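Local structure of 5-dehydro-2-deoxygluconokinase (Bacillus halodurans C-125, 2QCV) at residues 61-73 against 85-99. The protein probably phosphorylates 5-dehydro-2-deoxy-D-gluconate with ATP, a step of myo-inositol breakdown, as a PfkB-family sugar kinase. Residues are numbered along the deposited sequence; the frame is centred on the assembly and turned at random.
Sequences AGFIGKIADDQHG and VDTSNLVVDQEGHKT
Strand 61-67 pairs in parallel with 90-92 (V91 N to G65 O, I67 N to V91 O), and the bond D93 N to I67 O (2.8 Å, N-H...O 180°) carries the pairing one residue past the strand. The buried part is close: L90 CD2 lies 3.4 Å from F63 CD2, while L90 CD1 meets I67 CD1. K66 leaves the backbone extended (chi1 180°) past D93 CB, and the bend at chi3 lays CE 3.7 Å from V91 CG1; its NZ bonds Y125 O and pairs with E130. D93 OD1 accepts E95 N in an Asx turn and H97 N from the opposite face of the carboxylate, while OD2 receives H97 ND1 (2.7 Å) in the imidazole plane and water 2, shared with K66 NZ. Replacing D93 by an alanine would probably leave H97 ND1 and both amides without their acceptor and water 2 without this anchor. The solvent side is looser: D69 OD2 and Q94 OE1 stay 4.2 Å apart, though D69 CB still rests on V92 CG1 (3.5 Å). Beside strand 61-67, water 1 joins F63 O to D86 O and N89 N. The pair closes a beta-alpha-beta unit through helix 71-82, whose N-cap is D70; strand 61-67 lies between strand 12-17 and strand 90-92, outermost of this chain's sheet.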
loop_
_atom_site.group_PDB
_atom_site.type_symbol
_atom_site.label_atom_id
_atom_site.label_comp_id
_atom_site.label_asym_id
_atom_site.label_seq_id
_atom_site.Cartn_x
_atom_site.Cartn_y
_atom_site.Cartn_z
ATOM N N ALA A 61 -15.591 23.395 -25.229
ATOM C CA ALA A 61 -15.411 22.426 -24.169
ATOM C C ALA A 61 -14.236 22.764 -23.256
ATOM O O ALA A 61 -13.226 23.372 -23.668
ATOM C CB ALA A 61 -15.247 21.007 -24.764
ATOM N N GLY A 62 -14.405 22.391 -21.991
ATOM C CA GLY A 62 -13.374 22.464 -20.968
ATOM C C GLY A 62 -13.257 21.145 -20.249
ATOM O O GLY A 62 -13.997 20.192 -20.539
ATOM N N PHE A 63 -12.319 21.076 -19.301
ATOM C CA PHE A 63 -11.946 19.802 -18.695
ATOM C C PHE A 63 -11.387 20.018 -17.291
ATOM O O PHE A 63 -10.606 20.953 -17.060
ATOM C CB PHE A 63 -10.897 19.059 -19.560
ATOM C CG PHE A 63 -10.843 17.559 -19.309
ATOM C CD1 PHE A 63 -11.730 16.724 -19.900
ATOM C CD2 PHE A 63 -9.898 17.013 -18.472
ATOM C CE1 PHE A 63 -11.684 15.344 -19.680
ATOM C CE2 PHE A 63 -9.870 15.666 -18.238
ATOM C CZ PHE A 63 -10.777 14.827 -18.855
ATOM N N ILE A 64 -11.785 19.136 -16.387
ATOM C CA ILE A 64 -11.223 19.047 -15.032
ATOM C C ILE A 64 -10.576 17.692 -14.913
ATOM O O ILE A 64 -11.248 16.656 -14.943
ATOM C CB ILE A 64 -12.272 19.254 -13.919
ATOM C CG1 ILE A 64 -12.959 20.631 -14.091
ATOM C CG2 ILE A 64 -11.613 19.141 -12.509
ATOM C CD1 ILE A 64 -14.240 20.785 -13.293
ATOM N N GLY A 65 -9.248 17.673 -14.826
ATOM C CA GLY A 65 -8.563 16.402 -14.655
ATOM C C GLY A 65 -7.107 16.567 -14.265
ATOM O O GLY A 65 -6.560 17.669 -14.339
ATOM N N LYS A 66 -6.514 15.463 -13.830
ATOM C CA LYS A 66 -5.123 15.433 -13.431
ATOM C C LYS A 66 -4.313 14.637 -14.427
ATOM O O LYS A 66 -4.740 13.567 -14.896
ATOM C CB LYS A 66 -4.976 14.881 -12.040
ATOM C CG LYS A 66 -3.543 14.796 -11.521
ATOM C CD LYS A 66 -3.452 14.654 -10.001
ATOM C CE LYS A 66 -3.638 16.002 -9.273
ATOM N NZ LYS A 66 -3.667 15.814 -7.762
ATOM N N ILE A 67 -3.159 15.207 -14.756
ATOM C CA ILE A 67 -2.234 14.636 -15.739
ATOM C C ILE A 67 -0.825 14.478 -15.119
ATOM O O ILE A 67 -0.467 15.160 -14.163
ATOM C CB ILE A 67 -2.158 15.507 -17.031
ATOM C CG1 ILE A 67 -1.719 16.945 -16.725
ATOM C CG2 ILE A 67 -3.487 15.469 -17.800
ATOM C CD1 ILE A 67 -1.432 17.865 -17.958
ATOM N N ALA A 68 -0.038 13.572 -15.677
ATOM C CA ALA A 68 1.331 13.297 -15.199
ATOM C C ALA A 68 2.276 14.443 -15.570
ATOM O O ALA A 68 2.071 15.165 -16.542
ATOM C CB ALA A 68 1.830 11.959 -15.804
ATOM N N ASP A 69 3.300 14.613 -14.768
ATOM C CA ASP A 69 4.364 15.581 -15.021
ATOM C C ASP A 69 5.432 14.952 -15.875
ATOM O O ASP A 69 6.567 14.729 -15.418
ATOM C CB ASP A 69 4.945 15.998 -13.688
ATOM C CG ASP A 69 5.876 17.171 -13.790
ATOM O OD1 ASP A 69 5.819 17.915 -14.789
ATOM O OD2 ASP A 69 6.679 17.318 -12.863
ATOM N N ASP A 70 5.076 14.674 -17.110
ATOM C CA ASP A 70 5.957 14.009 -18.050
ATOM C C ASP A 70 5.483 14.206 -19.479
ATOM O O ASP A 70 4.513 14.942 -19.737
ATOM C CB ASP A 70 6.120 12.524 -17.691
ATOM C CG ASP A 70 4.840 11.700 -17.842
ATOM O OD1 ASP A 70 3.942 11.990 -18.650
ATOM O OD2 ASP A 70 4.737 10.693 -17.117
ATOM N N GLN A 71 6.164 13.551 -20.421
ATOM C CA GLN A 71 5.841 13.718 -21.851
ATOM C C GLN A 71 4.458 13.245 -22.229
ATOM O O GLN A 71 3.860 13.764 -23.168
ATOM C CB GLN A 71 6.858 13.022 -22.744
ATOM C CG GLN A 71 8.283 13.549 -22.553
ATOM C CD GLN A 71 9.087 12.778 -21.548
ATOM O OE1 GLN A 71 8.575 12.348 -20.526
ATOM N NE2 GLN A 71 10.399 12.626 -21.824
ATOM N N HIS A 72 3.921 12.263 -21.521
ATOM C CA HIS A 72 2.572 11.850 -21.840
ATOM C C HIS A 72 1.539 12.906 -21.366
ATOM O O HIS A 72 0.634 13.265 -22.109
ATOM C CB HIS A 72 2.277 10.479 -21.237
ATOM C CG HIS A 72 2.925 9.344 -21.963
ATOM N ND1 HIS A 72 3.364 9.442 -23.264
ATOM C CD2 HIS A 72 3.141 8.060 -21.589
ATOM C CE1 HIS A 72 3.881 8.285 -23.641
ATOM N NE2 HIS A 72 3.737 7.423 -22.652
ATOM N N GLY A 73 1.698 13.408 -20.155
ATOM C CA GLY A 73 0.821 14.469 -19.673
ATOM C C GLY A 73 0.932 15.704 -20.550
ATOM O O GLY A 73 -0.054 16.302 -20.875
ATOM N N VAL A 85 -9.940 22.470 -26.977
ATOM C CA VAL A 85 -10.464 22.240 -25.618
ATOM C C VAL A 85 -9.729 23.174 -24.653
ATOM O O VAL A 85 -8.524 23.316 -24.751
ATOM C CB VAL A 85 -10.313 20.767 -25.167
ATOM C CG1 VAL A 85 -10.843 20.570 -23.750
ATOM C CG2 VAL A 85 -11.042 19.820 -26.095
ATOM N N ASP A 86 -10.438 23.804 -23.712
ATOM C CA ASP A 86 -9.783 24.590 -22.661
ATOM C C ASP A 86 -9.058 23.661 -21.683
ATOM O O ASP A 86 -9.674 22.755 -21.119
ATOM C CB ASP A 86 -10.810 25.430 -21.911
ATOM C CG ASP A 86 -10.180 26.351 -20.890
ATOM O OD1 ASP A 86 -9.796 25.882 -19.796
ATOM O OD2 ASP A 86 -10.091 27.560 -21.172
ATOM N N THR A 87 -7.755 23.911 -21.471
ATOM C CA THR A 87 -6.920 23.077 -20.599
ATOM C C THR A 87 -6.485 23.806 -19.319
ATOM O O THR A 87 -5.608 23.315 -18.583
ATOM C CB THR A 87 -5.673 22.556 -21.363
ATOM O OG1 THR A 87 -4.831 23.655 -21.799
ATOM C CG2 THR A 87 -6.128 21.685 -22.547
ATOM N N SER A 88 -7.121 24.937 -19.038
ATOM C CA SER A 88 -6.828 25.752 -17.851
ATOM C C SER A 88 -6.981 25.036 -16.506
ATOM O O SER A 88 -6.318 25.406 -15.531
ATOM C CB SER A 88 -7.680 27.036 -17.833
ATOM O OG SER A 88 -9.027 26.761 -17.557
ATOM N N ASN A 89 -7.807 24.004 -16.453
ATOM C CA ASN A 89 -8.079 23.283 -15.203
ATOM C C ASN A 89 -7.567 21.840 -15.234
ATOM O O ASN A 89 -8.001 20.954 -14.476
ATOM C CB ASN A 89 -9.584 23.368 -14.892
ATOM C CG ASN A 89 -9.965 24.692 -14.217
ATOM O OD1 ASN A 89 -10.404 24.678 -13.080
ATOM N ND2 ASN A 89 -9.791 25.838 -14.922
ATOM N N LEU A 90 -6.604 21.592 -16.123
ATOM C CA LEU A 90 -5.826 20.391 -16.041
ATOM C C LEU A 90 -4.786 20.649 -14.975
ATOM O O LEU A 90 -4.118 21.682 -14.982
ATOM C CB LEU A 90 -5.140 20.080 -17.340
ATOM C CG LEU A 90 -5.959 19.617 -18.498
ATOM C CD1 LEU A 90 -4.979 19.147 -19.615
ATOM C CD2 LEU A 90 -6.883 18.508 -18.085
ATOM N N VAL A 91 -4.669 19.751 -14.024
ATOM C CA VAL A 91 -3.710 19.927 -12.951
ATOM C C VAL A 91 -2.591 18.915 -13.118
ATOM O O VAL A 91 -2.830 17.741 -13.400
ATOM C CB VAL A 91 -4.386 19.837 -11.549
ATOM C CG1 VAL A 91 -5.244 18.600 -11.417
ATOM C CG2 VAL A 91 -3.339 19.881 -10.417
ATOM N N VAL A 92 -1.358 19.362 -12.913
ATOM C CA VAL A 92 -0.212 18.453 -13.049
ATOM C C VAL A 92 0.109 17.784 -11.716
ATOM O O VAL A 92 0.305 18.425 -10.681
ATOM C CB VAL A 92 1.010 19.154 -13.613
ATOM C CG1 VAL A 92 2.193 18.184 -13.747
ATOM C CG2 VAL A 92 0.671 19.770 -14.923
ATOM N N ASP A 93 0.118 16.466 -11.738
ATOM C CA ASP A 93 0.415 15.652 -10.571
ATOM C C ASP A 93 1.853 15.904 -10.146
ATOM O O ASP A 93 2.746 15.930 -10.979
ATOM C CB ASP A 93 0.239 14.183 -10.919
ATOM C CG ASP A 93 0.548 13.248 -9.763
ATOM O OD1 ASP A 93 1.720 12.850 -9.580
ATOM O OD2 ASP A 93 -0.398 12.869 -9.039
ATOM N N GLN A 94 2.056 16.105 -8.854
ATOM C CA GLN A 94 3.391 16.403 -8.324
ATOM C C GLN A 94 3.922 15.279 -7.432
ATOM O O GLN A 94 4.856 15.524 -6.660
ATOM C CB GLN A 94 3.388 17.727 -7.525
ATOM C CG GLN A 94 2.921 18.981 -8.290
ATOM C CD GLN A 94 3.823 19.354 -9.467
ATOM O OE1 GLN A 94 5.035 19.144 -9.439
ATOM N NE2 GLN A 94 3.225 19.915 -10.506
ATOM N N GLU A 95 3.358 14.073 -7.546
ATOM C CA GLU A 95 3.693 12.954 -6.693
ATOM C C GLU A 95 4.235 11.755 -7.501
ATOM O O GLU A 95 4.310 10.645 -6.980
ATOM C CB GLU A 95 2.500 12.472 -5.841
ATOM C CG GLU A 95 1.709 13.466 -4.972
ATOM C CD GLU A 95 0.419 12.791 -4.342
ATOM O OE1 GLU A 95 0.590 11.942 -3.438
ATOM O OE2 GLU A 95 -0.766 13.076 -4.758
ATOM N N GLY A 96 4.617 11.970 -8.759
ATOM C CA GLY A 96 5.249 10.913 -9.548
ATOM C C GLY A 96 4.287 9.917 -10.172
ATOM O O GLY A 96 4.691 8.903 -10.695
ATOM N N HIS A 97 2.995 10.192 -10.132
ATOM C CA HIS A 97 2.028 9.271 -10.744
ATOM C C HIS A 97 2.052 9.312 -12.268
ATOM O O HIS A 97 2.208 10.360 -12.866
ATOM C CB HIS A 97 0.615 9.546 -10.242
ATOM C CG HIS A 97 0.476 9.396 -8.760
ATOM N ND1 HIS A 97 0.085 10.436 -7.946
ATOM C CD2 HIS A 97 0.709 8.337 -7.943
ATOM C CE1 HIS A 97 0.052 10.014 -6.694
ATOM N NE2 HIS A 97 0.437 8.750 -6.664
ATOM N N LYS A 98 1.910 8.141 -12.874
ATOM C CA LYS A 98 1.948 7.953 -14.323
ATOM C C LYS A 98 0.573 8.085 -14.949
ATOM O O LYS A 98 -0.448 7.879 -14.292
ATOM C CB LYS A 98 2.475 6.543 -14.641
ATOM C CG LYS A 98 3.806 6.220 -14.045
ATOM C CD LYS A 98 4.915 6.991 -14.679
ATOM C CE LYS A 98 6.226 6.696 -13.933
ATOM N NZ LYS A 98 7.330 7.356 -14.580
ATOM N N THR A 99 0.565 8.394 -16.242
ATOM C CA THR A 99 -0.641 8.426 -17.044
ATOM C C THR A 99 -1.172 7.033 -17.293
ATOM O O THR A 99 -0.407 6.112 -17.584
ATOM C CB THR A 99 -0.345 9.097 -18.424
ATOM O OG1 THR A 99 0.401 10.318 -18.237
ATOM C CG2 THR A 99 -1.648 9.366 -19.233
HETATM O O HOH W 1 -9.080 22.407 -18.444
HETATM O O HOH W 2 -1.309 14.342 -7.010
HETATM O O HOH W 3 -1.262 12.304 -17.911
HETATM O O HOH W 4 3.346 12.718 -12.528
HETATM O O HOH W 5 2.799 9.095 -17.867
#